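Local coordinates for protein cellulosomal scaffoldin (Acetivibrio cellulolyticus, PDB 4WI0) that builds cellulosomes as a scaffoldin, its terminal X-module and dockerin binding a type II cohesin, while the whole protein probably also hydrolyses cellulose, at residues Leu110-Ala115 with Glu140-Val145; Pro10-Thr15 with Met89-Met94; Ala19-Ala24 with Leu131-Ala136; Met94-Thr99 with Leu106-Glu111. The protein carries 1 engineered substitution. One frame throughout, in Å; residues are numbered along the deposited sequence.

Interaction 1 of 4, residues Leu110-Ala115 with Glu140-Val145; sequences LEICKA and EDVMIV. With CA (calcium ion), chain D.
Ile112 of helix 106-113 divides its two branches between Val142 and Val145 of helix 139-146, and this apolar packing is what joins the helices here. The delta methyl does the tightest work: Ile112 CD1 presses on Val145 CG2 at 3.4 Å, closer than carbons usually pack, as the two side chains run past each other in opposite directions. The shorter branch, CG2, meets Val142 CG2 at 4.2 Å. A chi1 of -66° turns this methyl away from the backbone N, leaving CG1 beside the N and CD1 aimed at Val145. One residue on, Cys113 SG touches the same Val142 CG2 at 4.2 Å. Leu131 also packs on Ile112 and Val145, and Val142 rests against an apolar side chain of the cohesin chain.

Metal binding adds the polar part. Asp141 turns its CB toward Ile112 CG2 at 4.3 Å, but its carboxylate grips the calcium ion with both oxygens, Asp141 OD2 lying 2.6 Å from the metal. The backbone N of Ser138 donates to OD2, so metal and amide together fix the rotation of the carboxylate, and water 1 occupies another site on the ion.

A salt bridge lies away from this interface: Lys114 NZ sits 3.0 Å from Glu111 OE1, on the syn side and 30° out of the carboxylate plane.

Asp130, Asn132, Asp134 and Ala136 complete the calcium shell, and the paired helices, each following its own calcium loop, are those of the duplicated loop-helix motif of a dockerin.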
loop_
_atom_site.group_PDB
_atom_site.type_symbol
_atom_site.label_atom_id
_atom_site.label_comp_id
_atom_site.label_asym_id
_atom_site.label_seq_id
_atom_site.Cartn_x
_atom_site.Cartn_y
_atom_site.Cartn_z
ATOM N N LEU B 110 4.732 -7.134 7.935
ATOM C CA LEU B 110 5.608 -8.207 7.465
ATOM C C LEU B 110 4.820 -9.388 6.905
ATOM O O LEU B 110 5.267 -10.044 5.962
ATOM C CB LEU B 110 6.570 -8.665 8.563
ATOM C CG LEU B 110 7.594 -7.606 8.962
ATOM C CD1 LEU B 110 8.342 -8.032 10.217
ATOM C CD2 LEU B 110 8.565 -7.330 7.819
ATOM N N GLU B 111 3.638 -9.635 7.461
ATOM C CA GLU B 111 2.794 -10.716 6.987
ATOM C C GLU B 111 2.371 -10.487 5.528
ATOM O O GLU B 111 2.385 -11.418 4.725
ATOM C CB GLU B 111 1.566 -10.864 7.896
ATOM C CG GLU B 111 0.736 -12.121 7.659
ATOM C CD GLU B 111 1.501 -13.413 7.890
ATOM O OE1 GLU B 111 2.511 -13.423 8.631
ATOM O OE2 GLU B 111 1.085 -14.438 7.324
ATOM N N ILE B 112 1.998 -9.252 5.202
ATOM C CA ILE B 112 1.629 -8.877 3.833
ATOM C C ILE B 112 2.845 -8.966 2.894
ATOM O O ILE B 112 2.739 -9.433 1.757
ATOM C CB ILE B 112 1.014 -7.457 3.793
ATOM C CG1 ILE B 112 -0.330 -7.450 4.536
ATOM C CG2 ILE B 112 0.812 -6.985 2.358
ATOM C CD1 ILE B 112 -0.778 -6.083 4.992
ATOM N N CYS B 113 4.000 -8.534 3.392
ATOM C CA CYS B 113 5.213 -8.488 2.598
ATOM C C CYS B 113 5.742 -9.864 2.182
ATOM O O CYS B 113 6.569 -9.953 1.283
ATOM C CB CYS B 113 6.289 -7.687 3.336
ATOM S SG CYS B 113 5.959 -5.910 3.321
ATOM N N LYS B 114 5.270 -10.928 2.831
ATOM C CA LYS B 114 5.577 -12.290 2.397
ATOM C C LYS B 114 5.173 -12.561 0.937
ATOM O O LYS B 114 5.780 -13.398 0.279
ATOM C CB LYS B 114 4.912 -13.310 3.320
ATOM C CG LYS B 114 5.559 -13.388 4.696
ATOM C CD LYS B 114 4.823 -14.330 5.637
ATOM C CE LYS B 114 5.438 -14.258 7.032
ATOM N NZ LYS B 114 4.826 -15.214 7.988
ATOM N N ALA B 115 4.158 -11.853 0.438
ATOM C CA ALA B 115 3.734 -11.999 -0.953
ATOM C C ALA B 115 3.735 -10.665 -1.700
ATOM O O ALA B 115 2.908 -10.458 -2.584
ATOM C CB ALA B 115 2.350 -12.633 -1.000
ATOM N N GLU B 140 -0.086 -0.207 -1.950
ATOM C CA GLU B 140 -1.409 0.218 -1.466
ATOM C C GLU B 140 -1.865 -0.560 -0.237
ATOM O O GLU B 140 -2.358 0.028 0.724
ATOM C CB GLU B 140 -2.464 0.063 -2.552
ATOM C CG GLU B 140 -2.362 1.127 -3.605
ATOM C CD GLU B 140 -3.334 0.919 -4.725
ATOM O OE1 GLU B 140 -4.556 0.930 -4.430
ATOM O OE2 GLU B 140 -2.864 0.764 -5.884
ATOM N N ASP B 141 -1.716 -1.880 -0.290
ATOM C CA ASP B 141 -2.111 -2.754 0.819
ATOM C C ASP B 141 -1.303 -2.439 2.073
ATOM O O ASP B 141 -1.850 -2.377 3.172
ATOM C CB ASP B 141 -1.918 -4.218 0.432
ATOM C CG ASP B 141 -2.709 -4.586 -0.804
ATOM O OD1 ASP B 141 -3.950 -4.625 -0.720
ATOM O OD2 ASP B 141 -2.084 -4.792 -1.869
ATOM N N VAL B 142 0.000 -2.235 1.892
ATOM C CA VAL B 142 0.890 -1.883 3.004
ATOM C C VAL B 142 0.524 -0.512 3.605
ATOM O O VAL B 142 0.515 -0.350 4.835
ATOM C CB VAL B 142 2.375 -1.913 2.549
ATOM C CG1 VAL B 142 3.298 -1.277 3.586
ATOM C CG2 VAL B 142 2.810 -3.344 2.246
ATOM N N MET B 143 0.218 0.472 2.752
ATOM C CA MET B 143 -0.125 1.823 3.230
ATOM C C MET B 143 -1.470 1.854 3.954
ATOM O O MET B 143 -1.671 2.683 4.844
ATOM C CB MET B 143 -0.129 2.849 2.090
ATOM C CG MET B 143 1.230 3.093 1.446
ATOM S SD MET B 143 2.495 3.728 2.560
ATOM C CE MET B 143 1.823 5.346 2.894
ATOM N N ILE B 144 -2.377 0.948 3.595
ATOM C CA ILE B 144 -3.640 0.806 4.327
ATOM C C ILE B 144 -3.363 0.471 5.794
ATOM O O ILE B 144 -3.968 1.043 6.691
ATOM C CB ILE B 144 -4.553 -0.267 3.697
ATOM C CG1 ILE B 144 -5.147 0.260 2.393
ATOM C CG2 ILE B 144 -5.691 -0.660 4.637
ATOM C CD1 ILE B 144 -5.798 -0.820 1.557
ATOM N N VAL B 145 -2.440 -0.451 6.022
ATOM C CA VAL B 145 -2.059 -0.840 7.379
ATOM C C VAL B 145 -1.387 0.353 8.062
ATOM O O VAL B 145 -1.703 0.672 9.210
ATOM C CB VAL B 145 -1.126 -2.075 7.381
ATOM C CG1 VAL B 145 -0.758 -2.479 8.802
ATOM C CG2 VAL B 145 -1.787 -3.249 6.670
HETATM CA CA CA D . -4.315 -4.927 -3.119
HETATM O O HOH W 1 -3.068 -3.121 -4.198
#

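Interaction 2 of 4, residues Pro10-Thr15 with Met89-Met94; sequences PDFVTT and MWAGDM. With CA (calcium ion), chain C.
Asp11 and Trp90 run alongside each other in the same direction, just where strands 2-10 and 78-89 of the X-module's beta fold run out beside each other and the chain after the second passes on to the dockerin. Asp11 CB comes 3.8 Å from Trp90 CD1, and carboxylate and indole planes are 46° apart. With CG anti to the backbone N (chi1 -173°), the Asp11 carboxylate follows the indole, but its polar end is taken by His148, which hydrogen-bonds OD2 through NE2 and also stacks on Trp90.

Phe12 is turned quite differently. Its ring edge receives the methyl of Ala91, CE2 to CB 4.1 Å, while Pro10 CG lies over one face toward its rim, 4.0 Å above the ring plane. Beyond them, Ile144 of helix 139-146 packs on both Phe12 and Ala91, which brings this end of the X-module against the dockerin.

The backbones are joined as well. Pro10 and Met89 form a parallel bridge, and Asp11 N donates to Met89 O at 2.9 Å. Asp11 then centres an inverse gamma turn, closed by a weak bond from Phe12 N to Pro10 O, and water 2 carries the connection onward, giving a hydrogen to Asp11 O and accepting from Ala91 N. Farther along, the linker supplies a ligand to the first dockerin calcium: Asp93 OD1 binds the ion at 2.3 Å.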
loop_
_atom_site.group_PDB
_atom_site.type_symbol
_atom_site.label_atom_id
_atom_site.label_comp_id
_atom_site.label_asym_id
_atom_site.label_seq_id
_atom_site.Cartn_x
_atom_site.Cartn_y
_atom_site.Cartn_z
ATOM N N PRO B 10 -15.033 -0.386 5.138
ATOM C CA PRO B 10 -13.603 -0.429 5.489
ATOM C C PRO B 10 -12.979 0.955 5.336
ATOM O O PRO B 10 -13.443 1.737 4.489
ATOM C CB PRO B 10 -13.023 -1.404 4.463
ATOM C CG PRO B 10 -13.932 -1.291 3.292
ATOM C CD PRO B 10 -15.303 -1.022 3.836
ATOM N N ASP B 11 -11.961 1.272 6.140
ATOM C CA ASP B 11 -11.292 2.571 6.042
ATOM C C ASP B 11 -10.196 2.592 4.956
ATOM O O ASP B 11 -8.998 2.682 5.248
ATOM C CB ASP B 11 -10.724 3.009 7.406
ATOM C CG ASP B 11 -10.182 4.423 7.383
ATOM O OD1 ASP B 11 -10.519 5.187 6.455
ATOM O OD2 ASP B 11 -9.408 4.781 8.286
ATOM N N PHE B 12 -10.629 2.508 3.701
ATOM C CA PHE B 12 -9.762 2.732 2.539
ATOM C C PHE B 12 -10.632 2.921 1.294
ATOM O O PHE B 12 -11.797 2.495 1.259
ATOM C CB PHE B 12 -8.724 1.601 2.331
ATOM C CG PHE B 12 -9.317 0.214 2.182
ATOM C CD1 PHE B 12 -9.912 -0.192 0.989
ATOM C CD2 PHE B 12 -9.232 -0.701 3.216
ATOM C CE1 PHE B 12 -10.440 -1.462 0.856
ATOM C CE2 PHE B 12 -9.754 -1.975 3.085
ATOM C CZ PHE B 12 -10.362 -2.358 1.909
ATOM N N VAL B 13 -10.062 3.568 0.285
ATOM C CA VAL B 13 -10.807 3.914 -0.927
ATOM C C VAL B 13 -11.077 2.670 -1.781
ATOM O O VAL B 13 -10.204 1.820 -1.934
ATOM C CB VAL B 13 -10.092 5.023 -1.746
ATOM C CG1 VAL B 13 -9.880 6.266 -0.886
ATOM C CG2 VAL B 13 -8.763 4.544 -2.316
ATOM N N THR B 14 -12.291 2.565 -2.323
ATOM C CA THR B 14 -12.701 1.402 -3.119
ATOM C C THR B 14 -13.128 1.821 -4.520
ATOM O O THR B 14 -13.138 3.008 -4.836
ATOM C CB THR B 14 -13.876 0.654 -2.455
ATOM O OG1 THR B 14 -15.008 1.524 -2.358
ATOM C CG2 THR B 14 -13.496 0.174 -1.058
ATOM N N THR B 15 -13.459 0.833 -5.352
ATOM C CA THR B 15 -14.056 1.061 -6.669
ATOM C C THR B 15 -15.352 0.276 -6.785
ATOM O O THR B 15 -15.704 -0.493 -5.885
ATOM C CB THR B 15 -13.129 0.601 -7.810
ATOM O OG1 THR B 15 -12.999 -0.826 -7.779
ATOM C CG2 THR B 15 -11.759 1.256 -7.694
ATOM N N MET B 89 -14.112 0.460 9.728
ATOM C CA MET B 89 -13.306 -0.637 10.278
ATOM C C MET B 89 -11.894 -0.610 9.672
ATOM O O MET B 89 -11.733 -0.410 8.455
ATOM C CB MET B 89 -13.968 -1.984 9.991
ATOM C CG MET B 89 -15.253 -2.224 10.774
ATOM S SD MET B 89 -14.950 -2.431 12.544
ATOM C CE MET B 89 -14.172 -4.039 12.510
ATOM N N TRP B 90 -10.878 -0.812 10.518
ATOM C CA TRP B 90 -9.473 -0.693 10.072
ATOM C C TRP B 90 -8.865 -2.043 9.698
ATOM O O TRP B 90 -8.691 -2.928 10.555
ATOM C CB TRP B 90 -8.606 -0.030 11.147
ATOM C CG TRP B 90 -9.128 1.298 11.638
ATOM C CD1 TRP B 90 -10.046 2.101 11.024
ATOM C CD2 TRP B 90 -8.733 1.978 12.833
ATOM N NE1 TRP B 90 -10.252 3.233 11.770
ATOM C CE2 TRP B 90 -9.459 3.183 12.886
ATOM C CE3 TRP B 90 -7.837 1.682 13.868
ATOM C CZ2 TRP B 90 -9.319 4.096 13.931
ATOM C CZ3 TRP B 90 -7.697 2.589 14.907
ATOM C CH2 TRP B 90 -8.433 3.780 14.931
ATOM N N ALA B 91 -8.551 -2.208 8.415
ATOM C CA ALA B 91 -7.895 -3.414 7.928
ATOM C C ALA B 91 -6.446 -3.476 8.407
ATOM O O ALA B 91 -5.811 -2.449 8.625
ATOM C CB ALA B 91 -7.919 -3.449 6.408
ATOM N N GLY B 92 -5.927 -4.685 8.554
ATOM C CA GLY B 92 -4.501 -4.876 8.824
ATOM C C GLY B 92 -4.106 -5.393 10.195
ATOM O O GLY B 92 -2.929 -5.347 10.517
ATOM N N ASP B 93 -5.059 -5.846 11.013
ATOM C CA ASP B 93 -4.731 -6.764 12.114
ATOM C C ASP B 93 -4.871 -8.186 11.574
ATOM O O ASP B 93 -5.962 -8.767 11.571
ATOM C CB ASP B 93 -5.613 -6.560 13.350
ATOM C CG ASP B 93 -5.210 -7.474 14.500
ATOM O OD1 ASP B 93 -4.058 -7.944 14.479
ATOM O OD2 ASP B 93 -6.031 -7.738 15.417
ATOM N N MET B 94 -3.746 -8.736 11.126
ATOM C CA MET B 94 -3.712 -9.940 10.307
ATOM C C MET B 94 -3.701 -11.214 11.147
ATOM O O MET B 94 -3.125 -11.245 12.234
ATOM C CB MET B 94 -2.455 -9.927 9.429
ATOM C CG MET B 94 -2.257 -8.659 8.614
ATOM S SD MET B 94 -3.633 -8.305 7.507
ATOM C CE MET B 94 -3.432 -9.639 6.339
HETATM CA CA CA C . -1.749 -7.608 14.546
HETATM O O HOH W 2 -8.232 0.602 6.921
HETATM O O HOH W 3 -1.903 -10.044 14.386
HETATM O O HOH W 4 0.534 -8.069 15.061
#

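Interaction 3 of 4, residues Ala19-Ala24 with Leu131-Ala136; sequences APIVKA and LNRDGA. With CA (calcium ion), chain D.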
loop_
_atom_site.group_PDB
_atom_site.type_symbol
_atom_site.label_atom_id
_atom_site.label_comp_id
_atom_site.label_asym_id
_atom_site.label_seq_id
_atom_site.Cartn_x
_atom_site.Cartn_y
_atom_site.Cartn_z
ATOM N N ALA B 19 -15.738 -2.603 -4.007
ATOM C CA ALA B 19 -16.613 -2.227 -2.888
ATOM C C ALA B 19 -17.550 -3.357 -2.409
ATOM O O ALA B 19 -17.561 -3.676 -1.214
ATOM C CB ALA B 19 -17.401 -0.971 -3.225
ATOM N N PRO B 20 -18.323 -3.970 -3.327
ATOM C CA PRO B 20 -19.229 -5.062 -2.938
ATOM C C PRO B 20 -18.565 -6.262 -2.251
ATOM O O PRO B 20 -19.223 -6.952 -1.471
ATOM C CB PRO B 20 -19.864 -5.494 -4.271
ATOM C CG PRO B 20 -19.051 -4.856 -5.342
ATOM C CD PRO B 20 -18.512 -3.600 -4.740
ATOM N N ILE B 21 -17.291 -6.518 -2.539
ATOM C CA ILE B 21 -16.559 -7.588 -1.840
ATOM C C ILE B 21 -16.071 -7.110 -0.465
ATOM O O ILE B 21 -16.263 -7.808 0.528
ATOM C CB ILE B 21 -15.389 -8.215 -2.669
ATOM C CG1 ILE B 21 -14.383 -8.924 -1.749
ATOM C CG2 ILE B 21 -14.640 -7.187 -3.504
ATOM C CD1 ILE B 21 -13.361 -9.780 -2.469
ATOM N N VAL B 22 -15.457 -5.931 -0.401
ATOM C CA VAL B 22 -14.868 -5.447 0.868
ATOM C C VAL B 22 -15.872 -4.894 1.886
ATOM O O VAL B 22 -15.562 -4.840 3.079
ATOM C CB VAL B 22 -13.762 -4.389 0.649
ATOM C CG1 VAL B 22 -12.660 -4.949 -0.236
ATOM C CG2 VAL B 22 -14.323 -3.099 0.068
ATOM N N LYS B 23 -17.054 -4.477 1.427
ATOM C CA LYS B 23 -18.099 -3.984 2.340
ATOM C C LYS B 23 -18.920 -5.099 2.985
ATOM O O LYS B 23 -19.519 -4.898 4.042
ATOM C CB LYS B 23 -19.036 -3.014 1.634
ATOM C CG LYS B 23 -18.448 -1.634 1.436
ATOM C CD LYS B 23 -19.464 -0.731 0.768
ATOM C CE LYS B 23 -18.865 0.608 0.386
ATOM N NZ LYS B 23 -19.841 1.390 -0.415
ATOM N N ALA B 24 -18.942 -6.262 2.348
ATOM C CA ALA B 24 -19.654 -7.420 2.856
ATOM C C ALA B 24 -18.814 -8.167 3.878
ATOM O O ALA B 24 -17.585 -8.056 3.886
ATOM C CB ALA B 24 -20.014 -8.350 1.710
ATOM N N LEU B 131 -5.586 -6.660 0.898
ATOM C CA LEU B 131 -6.539 -5.987 1.774
ATOM C C LEU B 131 -7.640 -5.243 1.018
ATOM O O LEU B 131 -8.801 -5.351 1.388
ATOM C CB LEU B 131 -5.824 -5.026 2.733
ATOM C CG LEU B 131 -4.864 -5.661 3.741
ATOM C CD1 LEU B 131 -4.300 -4.619 4.695
ATOM C CD2 LEU B 131 -5.560 -6.762 4.527
ATOM N N ASN B 132 -7.285 -4.499 -0.024
ATOM C CA ASN B 132 -8.295 -3.768 -0.805
ATOM C C ASN B 132 -8.947 -4.578 -1.935
ATOM O O ASN B 132 -9.742 -4.040 -2.700
ATOM C CB ASN B 132 -7.747 -2.427 -1.333
ATOM C CG ASN B 132 -6.623 -2.585 -2.356
ATOM O OD1 ASN B 132 -6.224 -3.695 -2.725
ATOM N ND2 ASN B 132 -6.079 -1.457 -2.788
ATOM N N ARG B 133 -8.601 -5.862 -2.011
ATOM C CA ARG B 133 -9.137 -6.814 -2.999
ATOM C C ARG B 133 -9.106 -6.327 -4.454
ATOM O O ARG B 133 -10.023 -6.618 -5.229
ATOM C CB ARG B 133 -10.549 -7.267 -2.598
ATOM C CG ARG B 133 -10.593 -8.072 -1.308
ATOM C CD ARG B 133 -9.840 -9.397 -1.404
ATOM N NE ARG B 133 -10.178 -10.286 -0.288
ATOM C CZ ARG B 133 -9.715 -10.182 0.961
ATOM N NH1 ARG B 133 -8.854 -9.223 1.311
ATOM N NH2 ARG B 133 -10.112 -11.061 1.873
ATOM N N ASP B 134 -8.042 -5.620 -4.835
ATOM C CA ASP B 134 -7.882 -5.204 -6.240
ATOM C C ASP B 134 -7.145 -6.244 -7.092
ATOM O O ASP B 134 -6.823 -5.976 -8.247
ATOM C CB ASP B 134 -7.217 -3.821 -6.359
ATOM C CG ASP B 134 -5.778 -3.775 -5.807
ATOM O OD1 ASP B 134 -5.222 -4.805 -5.348
ATOM O OD2 ASP B 134 -5.198 -2.664 -5.850
ATOM N N GLY B 135 -6.883 -7.420 -6.526
ATOM C CA GLY B 135 -6.255 -8.521 -7.259
ATOM C C GLY B 135 -4.741 -8.448 -7.315
ATOM O O GLY B 135 -4.117 -9.119 -8.133
ATOM N N ALA B 136 -4.160 -7.631 -6.442
ATOM C CA ALA B 136 -2.718 -7.475 -6.346
ATOM C C ALA B 136 -2.325 -7.215 -4.893
ATOM O O ALA B 136 -3.120 -6.701 -4.107
ATOM C CB ALA B 136 -2.257 -6.328 -7.222
HETATM CA CA CA D . -4.315 -4.927 -3.119
HETATM O O HOH W 1 -3.068 -3.121 -4.198
#
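This is a mainly apolar contact between modules: the short helix 19-22 of the X-module leans on the second calcium loop of the dockerin, far away in sequence. Arg133 receives it, with the carbon part of its side chain. Ile21 crosses that chain at about a right angle, its CD1 reaching 3.5 Å from Arg133 CG and 3.7 Å from Arg133 CD. Val22 instead slides past Arg133 in the opposite direction, with Val22 CG1 3.9 Å from Arg133 CB. The same methyl of Val22 also approaches the carbonyl of Asn132, where CG1 and Asn132 O are 3.9 Å apart.

Arg133 can serve as a platform because its chain is bent at chi2 (-64°), laying the CB-CG-CD run against the helix while the guanidinium folds back to the loop. There NH1 donates to Asp130 O.

On the far side of the loop the polar atoms face the metal. Asn132 OD1 binds the calcium ion at 2.3 Å, Asp134 OD1 at 2.4 Å, and the carbonyl of Ala136 joins them. Asp134 OD1 also accepts from Ala136 N, met 38° out of the carboxylate plane, which makes an Asx turn. Its other oxygen, OD2, takes a hydrogen from the calcium-bound water 1. Asp130 and Asp141 complete a set of ligands spaced along the sequence as in the classic calcium-binding loop of an EF-hand.

Interaction 4 of 4, residues Met94-Thr99 with Leu106-Glu111; sequences MAIGGT and LEDILE. With CA (calcium ion), chain C.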
loop_
_atom_site.group_PDB
_atom_site.type_symbol
_atom_site.label_atom_id
_atom_site.label_comp_id
_atom_site.label_asym_id
_atom_site.label_seq_id
_atom_site.Cartn_x
_atom_site.Cartn_y
_atom_site.Cartn_z
ATOM N N MET B 94 -3.746 -8.736 11.126
ATOM C CA MET B 94 -3.712 -9.940 10.307
ATOM C C MET B 94 -3.701 -11.214 11.147
ATOM O O MET B 94 -3.125 -11.245 12.234
ATOM C CB MET B 94 -2.455 -9.927 9.429
ATOM C CG MET B 94 -2.257 -8.659 8.614
ATOM S SD MET B 94 -3.633 -8.305 7.507
ATOM C CE MET B 94 -3.432 -9.639 6.339
ATOM N N ALA B 95 -4.326 -12.267 10.619
ATOM C CA ALA B 95 -4.235 -13.600 11.212
ATOM C C ALA B 95 -2.835 -14.183 11.004
ATOM O O ALA B 95 -2.456 -14.548 9.888
ATOM C CB ALA B 95 -5.295 -14.523 10.630
ATOM N N ILE B 96 -2.073 -14.246 12.096
ATOM C CA ILE B 96 -0.702 -14.751 12.094
ATOM C C ILE B 96 -0.642 -15.864 13.131
ATOM O O ILE B 96 -0.960 -15.644 14.304
ATOM C CB ILE B 96 0.317 -13.651 12.464
ATOM C CG1 ILE B 96 0.172 -12.443 11.530
ATOM C CG2 ILE B 96 1.742 -14.196 12.392
ATOM C CD1 ILE B 96 0.886 -11.200 12.018
ATOM N N GLY B 97 -0.241 -17.055 12.698
ATOM C CA GLY B 97 -0.315 -18.244 13.544
ATOM C C GLY B 97 -1.755 -18.637 13.828
ATOM O O GLY B 97 -2.049 -19.204 14.881
ATOM N N GLY B 98 -2.651 -18.325 12.889
ATOM C CA GLY B 98 -4.082 -18.613 13.031
ATOM C C GLY B 98 -4.812 -17.775 14.073
ATOM O O GLY B 98 -5.844 -18.201 14.603
ATOM N N THR B 99 -4.283 -16.585 14.366
ATOM C CA THR B 99 -4.855 -15.699 15.382
ATOM C C THR B 99 -4.445 -14.236 15.196
ATOM O O THR B 99 -3.291 -13.939 14.870
ATOM C CB THR B 99 -4.424 -16.127 16.794
ATOM O OG1 THR B 99 -4.713 -17.516 16.976
ATOM C CG2 THR B 99 -5.156 -15.314 17.864
ATOM N N LEU B 106 4.206 -3.796 13.076
ATOM C CA LEU B 106 5.145 -4.251 12.050
ATOM C C LEU B 106 4.884 -5.690 11.592
ATOM O O LEU B 106 5.042 -6.001 10.409
ATOM C CB LEU B 106 6.589 -4.120 12.549
ATOM C CG LEU B 106 7.725 -4.404 11.566
ATOM C CD1 LEU B 106 7.737 -3.392 10.423
ATOM C CD2 LEU B 106 9.065 -4.405 12.278
ATOM N N GLU B 107 4.483 -6.558 12.521
ATOM C CA GLU B 107 4.253 -7.971 12.199
ATOM C C GLU B 107 3.150 -8.127 11.159
ATOM O O GLU B 107 3.220 -9.002 10.296
ATOM C CB GLU B 107 3.909 -8.785 13.450
ATOM C CG GLU B 107 5.118 -9.262 14.239
ATOM C CD GLU B 107 6.028 -8.129 14.668
ATOM O OE1 GLU B 107 5.573 -7.256 15.445
ATOM O OE2 GLU B 107 7.196 -8.108 14.224
ATOM N N ASP B 108 2.140 -7.270 11.254
ATOM C CA ASP B 108 1.045 -7.242 10.288
ATOM C C ASP B 108 1.549 -6.823 8.917
ATOM O O ASP B 108 1.184 -7.430 7.907
ATOM C CB ASP B 108 -0.043 -6.293 10.756
ATOM C CG ASP B 108 -0.669 -6.743 12.050
ATOM O OD1 ASP B 108 -1.320 -7.804 12.055
ATOM O OD2 ASP B 108 -0.504 -6.055 13.074
ATOM N N ILE B 109 2.407 -5.805 8.894
ATOM C CA ILE B 109 3.063 -5.376 7.652
ATOM C C ILE B 109 3.931 -6.492 7.085
ATOM O O ILE B 109 3.878 -6.768 5.890
ATOM C CB ILE B 109 3.921 -4.101 7.848
ATOM C CG1 ILE B 109 3.002 -2.909 8.152
ATOM C CG2 ILE B 109 4.778 -3.837 6.605
ATOM C CD1 ILE B 109 3.667 -1.548 8.138
ATOM N N LEU B 110 4.732 -7.134 7.935
ATOM C CA LEU B 110 5.608 -8.207 7.465
ATOM C C LEU B 110 4.820 -9.388 6.905
ATOM O O LEU B 110 5.267 -10.044 5.962
ATOM C CB LEU B 110 6.570 -8.665 8.563
ATOM C CG LEU B 110 7.594 -7.606 8.962
ATOM C CD1 LEU B 110 8.342 -8.032 10.217
ATOM C CD2 LEU B 110 8.565 -7.330 7.819
ATOM N N GLU B 111 3.638 -9.635 7.461
ATOM C CA GLU B 111 2.794 -10.716 6.987
ATOM C C GLU B 111 2.371 -10.487 5.528
ATOM O O GLU B 111 2.385 -11.418 4.725
ATOM C CB GLU B 111 1.566 -10.864 7.896
ATOM C CG GLU B 111 0.736 -12.121 7.659
ATOM C CD GLU B 111 1.501 -13.413 7.890
ATOM O OE1 GLU B 111 2.511 -13.423 8.631
ATOM O OE2 GLU B 111 1.085 -14.438 7.324
HETATM CA CA CA C . -1.749 -7.608 14.546
HETATM O O HOH W 3 -1.903 -10.044 14.386
HETATM O O HOH W 4 0.534 -8.069 15.061
#
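Met94 and Asp108 make the polar link of this contact. The amide of Met94 donates to Asp108 OD1 at 2.8 Å in a nearly straight bond (167°), coming from above the carboxylate plane, 39° out of it. Around that bond the side chain of Met94 lies over the aspartate, its CG 3.7 Å from Asp108 OD1, before the bend at chi2 carries the sulfur away to pack near Leu131.

The metal is the second hold. Asp108 grips the calcium ion with both oxygens, OD2 at 2.5 Å, so OD1 serves calcium and amide at once. Asn105 N donates to OD2, leaving the carboxylate little freedom to rotate. Water 3, bound to the ion, gives a hydrogen to Met94 O, which ties the loop to the metal a second time; water 4 is another ligand.

Van der Waals contact falls to Ile96. Its CD1 lies 3.6 Å from Glu107 O, and CG1 lies along Glu111, 3.9 Å from Glu111 CG and as near to OE1, the oxygen paired with Lys114; the two side chains run in opposite directions. CG1 sits beside the backbone N (chi1 -55°) and the extended chi2 carries CD1 on toward helix 106-113.

Asp93, Asp101 and Ala103 finish the shell. Asp101, Ala103 and Asp108 are spaced like the later ligands of an EF-hand loop, but Asp93 comes from farther upstream, so the first dockerin site is a variant of that loop, with its last ligand inside helix 106-113.

Interactions 1 and 4 share helix 106-113 and belong to the dockerin, while interactions 2 and 3 bind the X-module to it. Interaction 1 is the buried, methyl-lined seam between the two dockerin helices; interaction 4, with exposed residues at its edge, depends on a carboxylate shared by calcium and a backbone amide. Interaction 2 is partly buried and mixes strand-end backbone bonding with aromatic packing, whereas interaction 3, largely buried though Ile21 is exposed, sets aliphatic groups against an arginine chain. One calcium ion joins interactions 1 and 3, the other interactions 2 and 4, with Met94 common to the latter pair. Phe12 connects the contacts further, touching Ile144 of interaction 1 and Asn132 of interaction 3.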